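Local coordinates for 5' nucleotidase family protein (Staphylococcus aureus subsp. aureus, PDB 4Q7F) that belongs to the 5' nucleotidase family and pairs a manganese- and magnesium-bearing calcineurin-like phosphoesterase domain with a 5'-nucleotidase C-terminal domain, at residues Ala184-Gln189 and Ala231-Phe236; Phe73-Phe79 and Pro92-Tyr97; Ala408-Val413 and Ile444-Arg448. One frame throughout, in Å; residues are numbered along the deposited sequence.

Contact 1 of 3, residues Ala184-Gln189 and Ala231-Phe236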
loop_
_atom_site.group_PDB
_atom_site.type_symbol
_atom_site.label_atom_id
_atom_site.label_comp_id
_atom_site.label_asym_id
_atom_site.label_seq_id
_atom_site.Cartn_x
_atom_site.Cartn_y
_atom_site.Cartn_z
ATOM N N ALA A 184 12.108 9.299 9.964
ATOM C CA ALA A 184 12.933 8.103 10.128
ATOM C C ALA A 184 14.400 8.495 10.085
ATOM O O ALA A 184 15.215 7.920 10.793
ATOM C CB ALA A 184 12.630 7.074 9.054
ATOM N N PHE A 185 14.730 9.491 9.276
ATOM C CA PHE A 185 16.101 9.972 9.196
ATOM C C PHE A 185 16.565 10.529 10.537
ATOM O O PHE A 185 17.679 10.231 10.996
ATOM C CB PHE A 185 16.221 11.079 8.141
ATOM C CG PHE A 185 17.602 11.665 8.034
ATOM C CD1 PHE A 185 18.052 12.581 8.964
ATOM C CD2 PHE A 185 18.446 11.301 7.000
ATOM C CE1 PHE A 185 19.324 13.116 8.878
ATOM C CE2 PHE A 185 19.717 11.843 6.899
ATOM C CZ PHE A 185 20.157 12.749 7.841
ATOM N N GLU A 186 15.725 11.363 11.152
ATOM C CA GLU A 186 16.082 12.012 12.423
ATOM C C GLU A 186 16.221 11.021 13.568
ATOM O O GLU A 186 17.145 11.126 14.367
ATOM C CB GLU A 186 15.072 13.089 12.802
ATOM C CG GLU A 186 15.009 14.249 11.822
ATOM C CD GLU A 186 14.007 15.307 12.234
ATOM O OE1 GLU A 186 13.541 15.281 13.400
ATOM O OE2 GLU A 186 13.695 16.168 11.386
ATOM N N ILE A 187 15.300 10.072 13.659
ATOM C CA ILE A 187 15.375 9.077 14.729
ATOM C C ILE A 187 16.612 8.189 14.535
ATOM O O ILE A 187 17.298 7.844 15.503
ATOM C CB ILE A 187 14.082 8.255 14.832
ATOM C CG1 ILE A 187 12.909 9.170 15.187
ATOM C CG2 ILE A 187 14.222 7.151 15.869
ATOM C CD1 ILE A 187 13.105 10.013 16.438
ATOM N N LEU A 188 16.896 7.820 13.290
ATOM C CA LEU A 188 18.072 7.019 13.005
ATOM C C LEU A 188 19.316 7.791 13.422
ATOM O O LEU A 188 20.164 7.267 14.144
ATOM C CB LEU A 188 18.162 6.647 11.514
ATOM C CG LEU A 188 19.415 5.854 11.102
ATOM C CD1 LEU A 188 19.526 4.558 11.883
ATOM C CD2 LEU A 188 19.378 5.569 9.611
ATOM N N GLN A 189 19.407 9.037 12.959
ATOM C CA GLN A 189 20.531 9.910 13.265
ATOM C C GLN A 189 20.799 10.015 14.760
ATOM O O GLN A 189 21.950 10.041 15.202
ATOM C CB GLN A 189 20.261 11.313 12.722
ATOM C CG GLN A 189 21.405 12.284 12.974
ATOM C CD GLN A 189 21.151 13.639 12.363
ATOM O OE1 GLN A 189 22.004 14.181 11.678
ATOM N NE2 GLN A 189 19.965 14.181 12.587
ATOM N N ALA A 231 18.486 9.478 1.741
ATOM C CA ALA A 231 19.114 10.405 2.681
ATOM C C ALA A 231 19.733 9.631 3.852
ATOM O O ALA A 231 20.781 10.006 4.364
ATOM C CB ALA A 231 18.105 11.414 3.184
HETATM N N MSE A 232 19.076 8.556 4.270
HETATM C CA MSE A 232 19.582 7.725 5.377
HETATM C C MSE A 232 20.888 7.052 5.000
HETATM O O MSE A 232 21.869 7.094 5.756
HETATM C CB MSE A 232 18.504 6.728 5.778
HETATM C CG MSE A 232 17.404 7.409 6.588
HETATM SE SE MSE A 232 15.711 6.387 6.431
HETATM C CE MSE A 232 15.972 5.343 8.083
ATOM N N LEU A 233 20.928 6.425 3.831
ATOM C CA LEU A 233 22.160 5.779 3.366
ATOM C C LEU A 233 23.256 6.805 3.086
ATOM O O LEU A 233 24.386 6.663 3.553
ATOM C CB LEU A 233 21.890 4.946 2.107
ATOM C CG LEU A 233 21.129 3.640 2.318
ATOM C CD1 LEU A 233 20.582 3.116 1.006
ATOM C CD2 LEU A 233 22.030 2.614 2.981
ATOM N N GLU A 234 22.909 7.833 2.319
ATOM C CA GLU A 234 23.837 8.891 1.965
ATOM C C GLU A 234 24.558 9.437 3.201
ATOM O O GLU A 234 25.756 9.689 3.159
ATOM C CB GLU A 234 23.087 10.031 1.257
ATOM C CG GLU A 234 23.945 11.234 0.880
ATOM C CD GLU A 234 23.127 12.410 0.344
ATOM O OE1 GLU A 234 23.598 13.073 -0.596
ATOM O OE2 GLU A 234 22.009 12.674 0.842
ATOM N N ALA A 235 23.824 9.619 4.292
ATOM C CA ALA A 235 24.386 10.160 5.519
ATOM C C ALA A 235 25.018 9.121 6.432
ATOM O O ALA A 235 26.046 9.402 7.067
ATOM C CB ALA A 235 23.308 10.905 6.289
ATOM N N PHE A 236 24.432 7.926 6.507
ATOM C CA PHE A 236 24.920 6.933 7.466
ATOM C C PHE A 236 25.386 5.566 6.944
ATOM O O PHE A 236 25.600 4.656 7.746
ATOM C CB PHE A 236 23.834 6.719 8.530
ATOM C CG PHE A 236 23.304 7.991 9.091
ATOM C CD1 PHE A 236 24.134 8.836 9.824
ATOM C CD2 PHE A 236 21.986 8.368 8.881
ATOM C CE1 PHE A 236 23.654 10.035 10.332
ATOM C CE2 PHE A 236 21.501 9.560 9.393
ATOM C CZ PHE A 236 22.335 10.399 10.114
#

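Contact 2 of 3, residues Phe73-Phe79 and Pro92-Tyr97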
loop_
_atom_site.group_PDB
_atom_site.type_symbol
_atom_site.label_atom_id
_atom_site.label_comp_id
_atom_site.label_asym_id
_atom_site.label_seq_id
_atom_site.Cartn_x
_atom_site.Cartn_y
_atom_site.Cartn_z
ATOM N N PHE A 73 1.399 -6.076 6.714
ATOM C CA PHE A 73 0.999 -7.462 6.846
ATOM C C PHE A 73 -0.444 -7.651 7.299
ATOM O O PHE A 73 -0.990 -8.744 7.199
ATOM C CB PHE A 73 1.900 -8.193 7.861
ATOM C CG PHE A 73 1.760 -7.712 9.288
ATOM C CD1 PHE A 73 0.825 -8.282 10.141
ATOM C CD2 PHE A 73 2.567 -6.706 9.777
ATOM C CE1 PHE A 73 0.699 -7.849 11.432
ATOM C CE2 PHE A 73 2.464 -6.285 11.079
ATOM C CZ PHE A 73 1.518 -6.849 11.910
ATOM N N LEU A 74 -1.077 -6.601 7.767
ATOM C CA LEU A 74 -2.413 -6.734 8.360
ATOM C C LEU A 74 -3.557 -6.373 7.436
ATOM O O LEU A 74 -4.708 -6.677 7.721
ATOM C CB LEU A 74 -2.423 -5.891 9.639
ATOM C CG LEU A 74 -3.543 -6.020 10.649
ATOM C CD1 LEU A 74 -3.656 -7.444 11.166
ATOM C CD2 LEU A 74 -3.233 -5.045 11.783
ATOM N N GLN A 75 -3.242 -5.742 6.316
ATOM C CA GLN A 75 -4.248 -5.324 5.340
ATOM C C GLN A 75 -3.740 -5.585 3.931
ATOM O O GLN A 75 -2.532 -5.597 3.687
ATOM C CB GLN A 75 -4.521 -3.820 5.510
ATOM C CG GLN A 75 -5.591 -3.212 4.588
ATOM C CD GLN A 75 -5.109 -2.935 3.166
ATOM O OE1 GLN A 75 -3.908 -2.804 2.908
ATOM N NE2 GLN A 75 -6.055 -2.831 2.235
ATOM N N GLY A 76 -4.660 -5.808 2.996
ATOM C CA GLY A 76 -4.269 -5.916 1.622
ATOM C C GLY A 76 -5.070 -6.841 0.766
ATOM O O GLY A 76 -5.482 -6.469 -0.302
ATOM N N SER A 77 -5.321 -8.043 1.250
ATOM C CA SER A 77 -5.974 -9.034 0.436
ATOM C C SER A 77 -7.405 -9.266 0.881
ATOM O O SER A 77 -7.785 -8.831 1.950
ATOM C CB SER A 77 -5.214 -10.345 0.578
ATOM O OG SER A 77 -5.482 -10.944 1.840
ATOM N N PRO A 78 -8.191 -9.986 0.066
ATOM C CA PRO A 78 -9.556 -10.343 0.431
ATOM C C PRO A 78 -9.603 -11.189 1.684
ATOM O O PRO A 78 -10.643 -11.262 2.305
ATOM C CB PRO A 78 -10.040 -11.169 -0.775
ATOM C CG PRO A 78 -9.229 -10.690 -1.910
ATOM C CD PRO A 78 -7.881 -10.423 -1.306
ATOM N N PHE A 79 -8.500 -11.828 2.055
ATOM C CA PHE A 79 -8.466 -12.612 3.307
ATOM C C PHE A 79 -8.631 -11.621 4.480
ATOM O O PHE A 79 -9.376 -11.867 5.466
ATOM C CB PHE A 79 -7.170 -13.432 3.379
ATOM C CG PHE A 79 -6.960 -14.163 4.697
ATOM C CD1 PHE A 79 -7.982 -14.909 5.272
ATOM C CD2 PHE A 79 -5.726 -14.136 5.333
ATOM C CE1 PHE A 79 -7.785 -15.596 6.464
ATOM C CE2 PHE A 79 -5.526 -14.829 6.524
ATOM C CZ PHE A 79 -6.559 -15.557 7.091
ATOM N N PRO A 92 -6.813 -15.450 12.995
ATOM C CA PRO A 92 -6.463 -16.416 11.939
ATOM C C PRO A 92 -5.180 -16.053 11.185
ATOM O O PRO A 92 -4.383 -16.924 10.851
ATOM C CB PRO A 92 -7.687 -16.411 11.036
ATOM C CG PRO A 92 -8.835 -16.033 11.947
ATOM C CD PRO A 92 -8.253 -15.100 12.983
ATOM N N LEU A 93 -4.981 -14.770 10.935
ATOM C CA LEU A 93 -3.783 -14.305 10.259
ATOM C C LEU A 93 -2.567 -14.404 11.181
ATOM O O LEU A 93 -1.480 -14.815 10.754
ATOM C CB LEU A 93 -3.966 -12.859 9.838
ATOM C CG LEU A 93 -2.751 -12.210 9.198
ATOM C CD1 LEU A 93 -2.421 -12.894 7.885
ATOM C CD2 LEU A 93 -3.019 -10.726 8.982
ATOM N N VAL A 94 -2.760 -14.018 12.446
ATOM C CA VAL A 94 -1.693 -14.041 13.435
ATOM C C VAL A 94 -1.200 -15.486 13.621
ATOM O O VAL A 94 0.004 -15.731 13.738
ATOM C CB VAL A 94 -2.162 -13.436 14.794
ATOM C CG1 VAL A 94 -1.184 -13.762 15.924
ATOM C CG2 VAL A 94 -2.356 -11.937 14.693
ATOM N N ASP A 95 -2.129 -16.432 13.644
ATOM C CA ASP A 95 -1.769 -17.857 13.756
ATOM C C ASP A 95 -0.759 -18.286 12.670
ATOM O O ASP A 95 0.185 -19.036 12.958
ATOM C CB ASP A 95 -2.997 -18.736 13.703
ATOM C CG ASP A 95 -3.827 -18.644 14.961
ATOM O OD1 ASP A 95 -3.403 -17.954 15.910
ATOM O OD2 ASP A 95 -4.892 -19.273 15.011
ATOM N N PHE A 96 -0.954 -17.829 11.433
ATOM C CA PHE A 96 0.000 -18.133 10.375
ATOM C C PHE A 96 1.375 -17.608 10.754
ATOM O O PHE A 96 2.363 -18.359 10.691
ATOM C CB PHE A 96 -0.417 -17.553 9.001
ATOM C CG PHE A 96 -1.508 -18.332 8.315
ATOM C CD1 PHE A 96 -1.238 -19.588 7.786
ATOM C CD2 PHE A 96 -2.786 -17.813 8.176
ATOM C CE1 PHE A 96 -2.222 -20.322 7.153
ATOM C CE2 PHE A 96 -3.775 -18.540 7.535
ATOM C CZ PHE A 96 -3.501 -19.789 7.025
ATOM N N TYR A 97 1.475 -16.333 11.134
ATOM C CA TYR A 97 2.788 -15.787 11.482
ATOM C C TYR A 97 3.398 -16.504 12.682
ATOM O O TYR A 97 4.593 -16.810 12.703
ATOM C CB TYR A 97 2.737 -14.283 11.723
ATOM C CG TYR A 97 2.792 -13.464 10.465
ATOM C CD1 TYR A 97 1.655 -13.166 9.744
ATOM C CD2 TYR A 97 4.012 -13.008 9.984
ATOM C CE1 TYR A 97 1.730 -12.418 8.570
ATOM C CE2 TYR A 97 4.094 -12.283 8.823
ATOM C CZ TYR A 97 2.957 -11.986 8.124
ATOM O OH TYR A 97 3.094 -11.245 6.971
HETATM O O HOH W 1 0.417 -10.710 5.712
#

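Contact 3 of 3, residues Ala408-Val413 and Ile444-Arg448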
loop_
_atom_site.group_PDB
_atom_site.type_symbol
_atom_site.label_atom_id
_atom_site.label_comp_id
_atom_site.label_asym_id
_atom_site.label_seq_id
_atom_site.Cartn_x
_atom_site.Cartn_y
_atom_site.Cartn_z
ATOM N N ALA A 408 -5.007 15.117 -14.172
ATOM C CA ALA A 408 -4.544 15.278 -15.556
ATOM C C ALA A 408 -3.024 15.100 -15.738
ATOM O O ALA A 408 -2.549 14.873 -16.870
ATOM C CB ALA A 408 -5.024 16.643 -16.154
ATOM N N GLU A 409 -2.269 15.208 -14.648
ATOM C CA GLU A 409 -0.812 14.978 -14.652
ATOM C C GLU A 409 -0.481 13.514 -14.947
ATOM O O GLU A 409 0.650 13.184 -15.284
ATOM C CB GLU A 409 -0.184 15.341 -13.306
ATOM C CG GLU A 409 -0.250 16.816 -12.968
ATOM C CD GLU A 409 0.284 17.115 -11.588
ATOM O OE1 GLU A 409 0.963 16.221 -10.988
ATOM O OE2 GLU A 409 0.016 18.225 -11.087
ATOM N N TYR A 410 -1.482 12.651 -14.783
ATOM C CA TYR A 410 -1.373 11.221 -15.064
ATOM C C TYR A 410 -1.034 10.941 -16.515
ATOM O O TYR A 410 -0.473 9.921 -16.816
ATOM C CB TYR A 410 -2.719 10.546 -14.761
ATOM C CG TYR A 410 -2.778 9.081 -15.058
ATOM C CD1 TYR A 410 -2.112 8.167 -14.247
ATOM C CD2 TYR A 410 -3.527 8.588 -16.115
ATOM C CE1 TYR A 410 -2.182 6.816 -14.487
ATOM C CE2 TYR A 410 -3.588 7.233 -16.363
ATOM C CZ TYR A 410 -2.911 6.357 -15.549
ATOM O OH TYR A 410 -2.990 5.015 -15.800
ATOM N N PHE A 411 -1.391 11.850 -17.418
ATOM C CA PHE A 411 -1.163 11.646 -18.827
ATOM C C PHE A 411 0.062 12.372 -19.369
ATOM O O PHE A 411 0.542 13.353 -18.797
ATOM C CB PHE A 411 -2.374 12.124 -19.653
ATOM C CG PHE A 411 -3.662 11.417 -19.331
ATOM C CD1 PHE A 411 -3.903 10.140 -19.795
ATOM C CD2 PHE A 411 -4.645 12.051 -18.597
ATOM C CE1 PHE A 411 -5.090 9.490 -19.502
ATOM C CE2 PHE A 411 -5.830 11.410 -18.298
ATOM C CZ PHE A 411 -6.055 10.130 -18.749
ATOM N N ASP A 412 0.566 11.839 -20.481
ATOM C CA ASP A 412 1.652 12.442 -21.225
ATOM C C ASP A 412 1.402 12.055 -22.678
ATOM O O ASP A 412 0.453 11.342 -22.972
ATOM C CB ASP A 412 3.020 11.963 -20.747
ATOM C CG ASP A 412 4.161 12.730 -21.395
ATOM O OD1 ASP A 412 3.911 13.832 -21.969
ATOM O OD2 ASP A 412 5.306 12.234 -21.351
ATOM N N VAL A 413 2.207 12.568 -23.590
ATOM C CA VAL A 413 2.070 12.238 -24.995
ATOM C C VAL A 413 3.324 11.500 -25.457
ATOM O O VAL A 413 4.432 11.970 -25.250
ATOM C CB VAL A 413 1.875 13.509 -25.856
ATOM C CG1 VAL A 413 1.908 13.178 -27.345
ATOM C CG2 VAL A 413 0.578 14.206 -25.477
ATOM N N ILE A 444 -9.448 17.521 -21.010
ATOM C CA ILE A 444 -8.043 17.540 -20.637
ATOM C C ILE A 444 -7.212 17.619 -21.910
ATOM O O ILE A 444 -7.391 16.804 -22.803
ATOM C CB ILE A 444 -7.641 16.279 -19.837
ATOM C CG1 ILE A 444 -8.319 16.269 -18.457
ATOM C CG2 ILE A 444 -6.140 16.261 -19.668
ATOM C CD1 ILE A 444 -8.092 14.972 -17.650
ATOM N N HIS A 445 -6.328 18.607 -21.990
ATOM C CA HIS A 445 -5.419 18.800 -23.125
ATOM C C HIS A 445 -4.020 18.411 -22.668
ATOM O O HIS A 445 -3.300 19.224 -22.103
ATOM C CB HIS A 445 -5.429 20.258 -23.591
ATOM C CG HIS A 445 -6.684 20.652 -24.300
ATOM N ND1 HIS A 445 -6.891 20.386 -25.632
ATOM C CD2 HIS A 445 -7.803 21.277 -23.866
ATOM C CE1 HIS A 445 -8.079 20.829 -25.996
ATOM N NE2 HIS A 445 -8.647 21.384 -24.945
ATOM N N VAL A 446 -3.630 17.174 -22.951
ATOM C CA VAL A 446 -2.350 16.612 -22.450
ATOM C C VAL A 446 -1.110 17.328 -23.022
ATOM O O VAL A 446 -0.102 17.413 -22.367
ATOM C CB VAL A 446 -2.297 15.088 -22.687
ATOM C CG1 VAL A 446 -1.078 14.466 -21.994
ATOM C CG2 VAL A 446 -3.581 14.449 -22.154
ATOM N N GLY A 447 -1.226 17.901 -24.208
ATOM C CA GLY A 447 -0.098 18.617 -24.810
ATOM C C GLY A 447 0.236 19.938 -24.114
ATOM O O GLY A 447 1.267 20.535 -24.392
ATOM N N ARG A 448 -0.634 20.406 -23.217
ATOM C CA ARG A 448 -0.414 21.687 -22.518
ATOM C C ARG A 448 0.321 21.474 -21.203
ATOM O O ARG A 448 0.286 20.373 -20.665
ATOM C CB ARG A 448 -1.752 22.380 -22.309
ATOM C CG ARG A 448 -2.435 22.674 -23.649
ATOM C CD ARG A 448 -3.814 23.245 -23.479
ATOM N NE ARG A 448 -4.481 23.359 -24.768
ATOM C CZ ARG A 448 -5.672 23.921 -24.954
ATOM N NH1 ARG A 448 -6.348 24.444 -23.921
ATOM N NH2 ARG A 448 -6.179 23.975 -26.179
#

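Contact 1 of 3, residues Ala184-Gln189 and Ala231-Phe236
Two helices of successive beta-alpha-beta crossovers, 184-198 and 229-236 of the calcineurin-like phosphoesterase domain, pack side by side on one sheet, with F185 as a knob in a hole made by A231, M232, A235 and F236. The short segments run roughly parallel, their axes 10.1 Å apart at closest and inclined by 29°. F185 reaches the second helix because its CG is anti to the backbone N (chi1 178°), which swings the ring across the gap. Its CE2 comes 3.3 Å from A231 O, which lies at the ring edge near its plane, and 3.8 Å from A235 CB. F236 closes the hole: its CE2 sits over one face of the F185 ring, displaced toward the rim, and the two ring planes meet at 44°. The methyl of A235 lies over the centre of a face of the F236 ring, while the aliphatic start of Q189 packs on the outer end of that ring, CG being 3.5 Å from F236 CZ.

Nearer the sheet, M232, modelled as selenomethionine, bends at its last torsion and tucks its methyl beside the first helix, CE lying 3.7 Å from L188 CD2. L162 and Y206 of the underlying strands 155-163 and 201-207 complete this apolar layer. No hydrogen bond joins the two segments directly, but E228, just ahead of helix 229-236, accepts through OE2 from A184 N and through OE1 from F185 N at the start of the first helix. M232 CE also touches A184 CB, at 3.9 Å.

Contact 2 of 3, residues Phe73-Phe79 and Pro92-Tyr97
F73 and Y97 meet with different first torsions: F73 places CG between its backbone N and carbonyl carbon (chi1 67°), whereas Y97 holds CG beside the N and anti to its carbonyl carbon (chi1 -82°), and the edge of the F73 ring points at the face of the Y97 ring. This T-shaped pair, with centroids 5.7 Å apart and planes at 60°, joins the loop that follows the metal ligand D72 to helix 91-99 of the calcineurin-like phosphoesterase domain. The phenol end comes close to the loop as well, Y97 OH lying 3.4 Å from F73 CB. One water ties the two together, donating to F73 O at 2.8 Å and to Y97 OH at 3.0 Å; it lies in the plane of the Y97 ring. The same hydroxyl is hydrogen-bonded to D69, so a buried polar atom among aromatic rings is gripped by two partners.

The loop is also bonded to the surroundings of the metal site: Q75 O is hydrogen-bonded to ND1 of H29, a manganese ligand, and E111 OE1 is bonded to the backbone N of both F73 and L74. At its far end S77 is the N-cap of helix 78-85, though its bond from F79 N is weak. F79 then sends its ring over to helix 91-99, where its CZ meets both P92 CB and F96 CE2, and L309 and L313 of helix 304-317 add further cover. L93 fills the middle, its CD1 at the edge of the F79 ring, but it has two conformers and its contacts are less certain. F79 CZ approaches the edge of the F96 ring, 4.1 Å from F96 CE2.

Contact 3 of 3, residues Ala408-Val413 and Ile444-Arg448
V446 lays its forked side chain against F411 and the backbone that follows it. Its CG2 lies 3.6 Å from F411 CB, and the two side chains cross at about a right angle. A chi1 of -172°, which sets CG1 opposite the V446 backbone N, presses the other branch on the peptide itself, 3.4 Å from D412 N, and CG1 goes on to meet V413 CG2 at 3.9 Å. One valine thus touches three consecutive residues of 411-413. At the other end of the contact A408 CB rests against I444, 3.7 Å from I444 CG2 and 3.8 Å from I444 CD1.

The contact lies in the 5'-nucleotidase C-terminal domain, where the chain leads from helix 397-408 into the two-stranded hairpin 411-414/417-420 and faces the end of strand 441-445. These strands belong to different sheets: D412 pairs with S419 in the hairpin, I444 with the neighbouring strand 522-526. Each segment includes a type I beta turn, A408-F411 and H445-R448. Y410 CD2 lies over the centre of one face of the F411 ring, and Y434 meets that ring edge-to-face, while V525 and V418 extend the apolar core around V446.

R453 links the segments indirectly, its NH1 hydrogen-bonded to A408 O and F411 O and its NE to R448 O. The D412 side chain starts away from 444-448, and its OD1 accepts a weak bond from V413 N at 2.7 Å. Since no hydrogen bond runs directly between the segments, they meet here through apolar and van der Waals contacts, and R453, bonded to both turns, supplies directional bonds between them.

Along the chain the order is contact 2, contact 1, contact 3, each closing before the next opens. Contacts 1 and 2 share the calcineurin-like phosphoesterase domain, with centres about 31 Å apart and nearest atoms about 17 Å apart. Contact 1 packs helices on the six-stranded sheet, while contact 2 ties the loop after D72, close to the metals, to helix 91-99. Contact 3 falls in the 5'-nucleotidase C-terminal domain, its centre about 36 Å from that of contact 1 and about 39 Å from that of contact 2, which lies across the chain's centre. None touches another; each lies in a separate part of this two-domain protein, whose bound ligand is contacted by residues of both domains.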